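Local coordinates for protein Cwp19 (Clostridioides difficile, PDB 5OQ3) that probably acts as a cell-wall hydrolase, this piece being its glycoside hydrolase domain, a TIM barrel likely to act on peptidoglycan glycan strands, at residues I284-P289 against D319-Q324. Sequence-based numbering, arbitrary orientation.
Sequences IDYVVP and DLYIGQ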
ATOM      1  N   ILE A 284     -11.997   3.368  -6.427  1.00  6.81           N
ATOM      2  CA  ILE A 284     -10.938   2.382  -6.545  1.00  6.71           C
ATOM      3  C   ILE A 284     -11.507   1.182  -7.320  1.00  6.99           C
ATOM      4  O   ILE A 284     -12.719   0.957  -7.303  1.00  8.05           O
ATOM      5  CB  ILE A 284     -10.407   1.940  -5.141  1.00  8.13           C
ATOM      6  CG1 ILE A 284     -11.517   1.381  -4.236  1.00  8.21           C
ATOM      7  CG2 ILE A 284      -9.666   3.109  -4.463  1.00  8.97           C
ATOM      8  CD1 ILE A 284     -11.068   1.017  -2.855  1.00  8.66           C
ATOM      9  N   ASP A 285     -10.611   0.426  -7.947  1.00  7.27           N
ATOM     10  CA  ASP A 285     -11.007  -0.841  -8.569  1.00  7.39           C
ATOM     11  C   ASP A 285     -10.948  -2.037  -7.631  1.00  6.75           C
ATOM     12  O   ASP A 285     -11.672  -3.016  -7.821  1.00  8.13           O
ATOM     13  CB  ASP A 285     -10.120  -1.147  -9.772  1.00  6.67           C
ATOM     14  CG  ASP A 285     -10.234  -0.152 -10.899  1.00  8.74           C
ATOM     15  OD1 ASP A 285     -11.358   0.148 -11.293  1.00 11.86           O
ATOM     16  OD2 ASP A 285      -9.179   0.314 -11.365  1.00  9.67           O
ATOM     17  N   TYR A 286     -10.048  -1.968  -6.641  1.00  6.14           N
ATOM     18  CA  TYR A 286      -9.885  -3.046  -5.660  1.00  6.15           C
ATOM     19  C   TYR A 286      -9.497  -2.487  -4.328  1.00  6.27           C
ATOM     20  O   TYR A 286      -8.933  -1.409  -4.237  1.00  7.53           O
ATOM     21  CB  TYR A 286      -8.896  -4.111  -6.181  1.00  6.38           C
ATOM     22  CG  TYR A 286      -7.416  -3.830  -6.194  1.00  5.90           C
ATOM     23  CD1 TYR A 286      -6.666  -3.966  -5.027  1.00  6.78           C
ATOM     24  CD2 TYR A 286      -6.749  -3.490  -7.353  1.00  7.64           C
ATOM     25  CE1 TYR A 286      -5.298  -3.800  -5.035  1.00  7.41           C
ATOM     26  CE2 TYR A 286      -5.355  -3.355  -7.363  1.00  7.73           C
ATOM     27  CZ  TYR A 286      -4.644  -3.509  -6.187  1.00  7.58           C
ATOM     28  OH  TYR A 286      -3.253  -3.391  -6.188  1.00  8.93           O
ATOM     29  N   VAL A 287      -9.773  -3.269  -3.282  1.00  6.04           N
ATOM     30  CA  VAL A 287      -9.479  -2.876  -1.913  1.00  6.34           C
ATOM     31  C   VAL A 287      -8.919  -4.097  -1.195  1.00  6.01           C
ATOM     32  O   VAL A 287      -9.353  -5.248  -1.414  1.00  7.06           O
ATOM     33  CB  VAL A 287     -10.776  -2.341  -1.222  1.00  7.02           C
ATOM     34  CG1 VAL A 287     -11.833  -3.450  -1.029  1.00  7.82           C
ATOM     35  CG2 VAL A 287     -10.444  -1.642   0.082  1.00  7.84           C
ATOM     36  N   VAL A 288      -7.912  -3.826  -0.349  1.00  6.08           N
ATOM     37  CA  VAL A 288      -7.164  -4.877   0.358  1.00  6.67           C
ATOM     38  C   VAL A 288      -7.091  -4.576   1.852  1.00  6.23           C
ATOM     39  O   VAL A 288      -6.046  -4.155   2.358  1.00  7.34           O
ATOM     40  CB  VAL A 288      -5.758  -5.112  -0.239  1.00  6.04           C
ATOM     41  CG1 VAL A 288      -5.164  -6.373   0.334  1.00  6.93           C
ATOM     42  CG2 VAL A 288      -5.781  -5.116  -1.747  1.00  6.60           C
ATOM     43  N   PRO A 289      -8.194  -4.770   2.605  1.00  6.64           N
ATOM     44  CA  PRO A 289      -8.092  -4.522   4.027  1.00  7.13           C
ATOM     45  C   PRO A 289      -7.007  -5.410   4.632  1.00  7.57           C
ATOM     46  O   PRO A 289      -6.905  -6.607   4.324  1.00  8.30           O
ATOM     47  CB  PRO A 289      -9.493  -4.875   4.553  1.00  9.26           C
ATOM     48  CG  PRO A 289     -10.087  -5.751   3.481  1.00 10.15           C
ATOM     49  CD  PRO A 289      -9.481  -5.345   2.195  1.00  7.41           C
ATOM     50  N   ASP A 319     -13.289  -5.050  -6.384  1.00  7.58           N
ATOM     51  CA  ASP A 319     -12.713  -6.334  -6.018  1.00  7.55           C
ATOM     52  C   ASP A 319     -12.104  -6.299  -4.628  1.00  7.64           C
ATOM     53  O   ASP A 319     -11.306  -5.413  -4.288  1.00  8.90           O
ATOM     54  CB  ASP A 319     -11.668  -6.764  -7.066  1.00  8.13           C
ATOM     55  CG  ASP A 319     -12.237  -6.978  -8.427  1.00 11.35           C
ATOM     56  OD1 ASP A 319     -13.371  -7.468  -8.580  1.00 15.83           O
ATOM     57  OD2 ASP A 319     -11.493  -6.651  -9.377  1.00 17.07           O
ATOM     58  N   LEU A 320     -12.490  -7.293  -3.840  1.00  6.85           N
ATOM     59  CA  LEU A 320     -11.995  -7.448  -2.482  1.00  6.96           C
ATOM     60  C   LEU A 320     -10.919  -8.528  -2.395  1.00  7.18           C
ATOM     61  O   LEU A 320     -11.189  -9.713  -2.707  1.00  8.12           O
ATOM     62  CB  LEU A 320     -13.157  -7.790  -1.549  1.00  7.24           C
ATOM     63  CG  LEU A 320     -12.807  -8.154  -0.102  1.00  7.68           C
ATOM     64  CD1 LEU A 320     -12.096  -7.018   0.637  1.00  8.82           C
ATOM     65  CD2 LEU A 320     -14.101  -8.539   0.622  1.00  9.71           C
ATOM     66  N   TYR A 321      -9.734  -8.135  -1.907  1.00  7.09           N
ATOM     67  CA  TYR A 321      -8.662  -9.101  -1.619  1.00  7.89           C
ATOM     68  C   TYR A 321      -8.357  -8.952  -0.142  1.00  7.69           C
ATOM     69  O   TYR A 321      -8.379  -7.848   0.358  1.00  9.07           O
ATOM     70  CB  TYR A 321      -7.399  -8.840  -2.477  1.00  8.21           C
ATOM     71  CG  TYR A 321      -7.628  -8.634  -3.955  1.00  7.90           C
ATOM     72  CD1 TYR A 321      -8.404  -9.511  -4.692  1.00  7.61           C
ATOM     73  CD2 TYR A 321      -7.087  -7.561  -4.608  1.00  7.72           C
ATOM     74  CE1 TYR A 321      -8.607  -9.328  -6.049  1.00  7.68           C
ATOM     75  CE2 TYR A 321      -7.267  -7.379  -5.985  1.00  8.36           C
ATOM     76  CZ  TYR A 321      -8.037  -8.249  -6.664  1.00  7.65           C
ATOM     77  OH  TYR A 321      -8.209  -8.041  -8.008  1.00 10.57           O
ATOM     78  N   ILE A 322      -8.032 -10.047   0.551  1.00  6.97           N
ATOM     79  CA  ILE A 322      -7.690  -9.962   1.946  1.00  7.52           C
ATOM     80  C   ILE A 322      -6.193  -9.847   2.131  1.00  6.76           C
ATOM     81  O   ILE A 322      -5.419 -10.635   1.566  1.00  7.68           O
ATOM     82  CB  ILE A 322      -8.207 -11.184   2.719  1.00  7.44           C
ATOM     83  CG1 ILE A 322      -9.706 -11.358   2.507  1.00  8.93           C
ATOM     84  CG2 ILE A 322      -7.788 -11.117   4.185  1.00  8.39           C
ATOM     85  CD1 ILE A 322     -10.572 -10.176   2.881  1.00  8.84           C
ATOM     86  N   GLY A 323      -5.787  -8.815   2.903  1.00  7.60           N
ATOM     87  CA  GLY A 323      -4.397  -8.709   3.294  1.00  8.17           C
ATOM     88  C   GLY A 323      -4.090  -9.687   4.409  1.00  8.42           C
ATOM     89  O   GLY A 323      -4.664  -9.610   5.504  1.00 10.03           O
ATOM     90  N   GLN A 324      -3.136 -10.588   4.151  1.00  7.58           N
ATOM     91  CA  GLN A 324      -2.786 -11.673   5.067  1.00  8.91           C
ATOM     92  C   GLN A 324      -1.488 -11.374   5.782  1.00  8.47           C
ATOM     93  O   GLN A 324      -0.442 -11.186   5.145  1.00  9.95           O
ATOM     94  CB  GLN A 324      -2.624 -13.000   4.274  1.00  9.69           C
ATOM     95  CG  GLN A 324      -3.717 -13.366   3.267  1.00  9.61           C
ATOM     96  CD  GLN A 324      -5.111 -13.739   3.795  1.00  7.87           C
ATOM     97  OE1 GLN A 324      -6.003 -13.943   3.000  1.00  9.22           O
ATOM     98  NE2 GLN A 324      -5.298 -13.918   5.092  1.00  9.42           N
TER
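Strands 286-287 and 319-324, neighbours in the TIM barrel, lie side by side here, Y286-V287 against D319-L320, joined by a right-handed beta-alpha-beta crossover through helix 302-313. Parallel pairing is established by the backbone bonds: D319 N gives to D285 O, then V287 N to D319 O at 2.8 Å, then Y321 N to V287 O at 3.0 Å. This last bond is almost straight, with 177° at the hydrogen. The next rung would run from P289 N to Y321 O, but proline has no N-H; the pattern continues with G323 N bonding P289 O at 2.9 Å, while V288 O turns to S245. Across that interruption V288 CA makes a CA-H...O contact of 3.2 Å with Y321 O.

Residues alternate between the two faces of the sheet. On the barrel interior Y286 and Y321 meet with ring planes 49° apart, an oblique arrangement. The side chains cross at about a right angle, and Y321 CE2 lies over one face of the Y286 ring, 3.6 Å from Y286 CG. Y286 CG sits between its own backbone N and carbonyl carbon (chi1 75°), the torsion that points the ring into the barrel, where its OH hydrogen-bonds H120 and H188. V288 CG2 lies beside this pair, near the plane of the Y321 ring at its edge and 4.0 Å from Y321 CD2.

The opposite face, carrying V287 and L320, turns toward helix 302-313, whose W309 touches both L320 and P289. L320 reaches back to V287 and P289 through one methyl: L320 CD1 approaches V287 CG1 to 3.9 Å and packs more tightly against the proline ring, 3.5 Å from P289 CD.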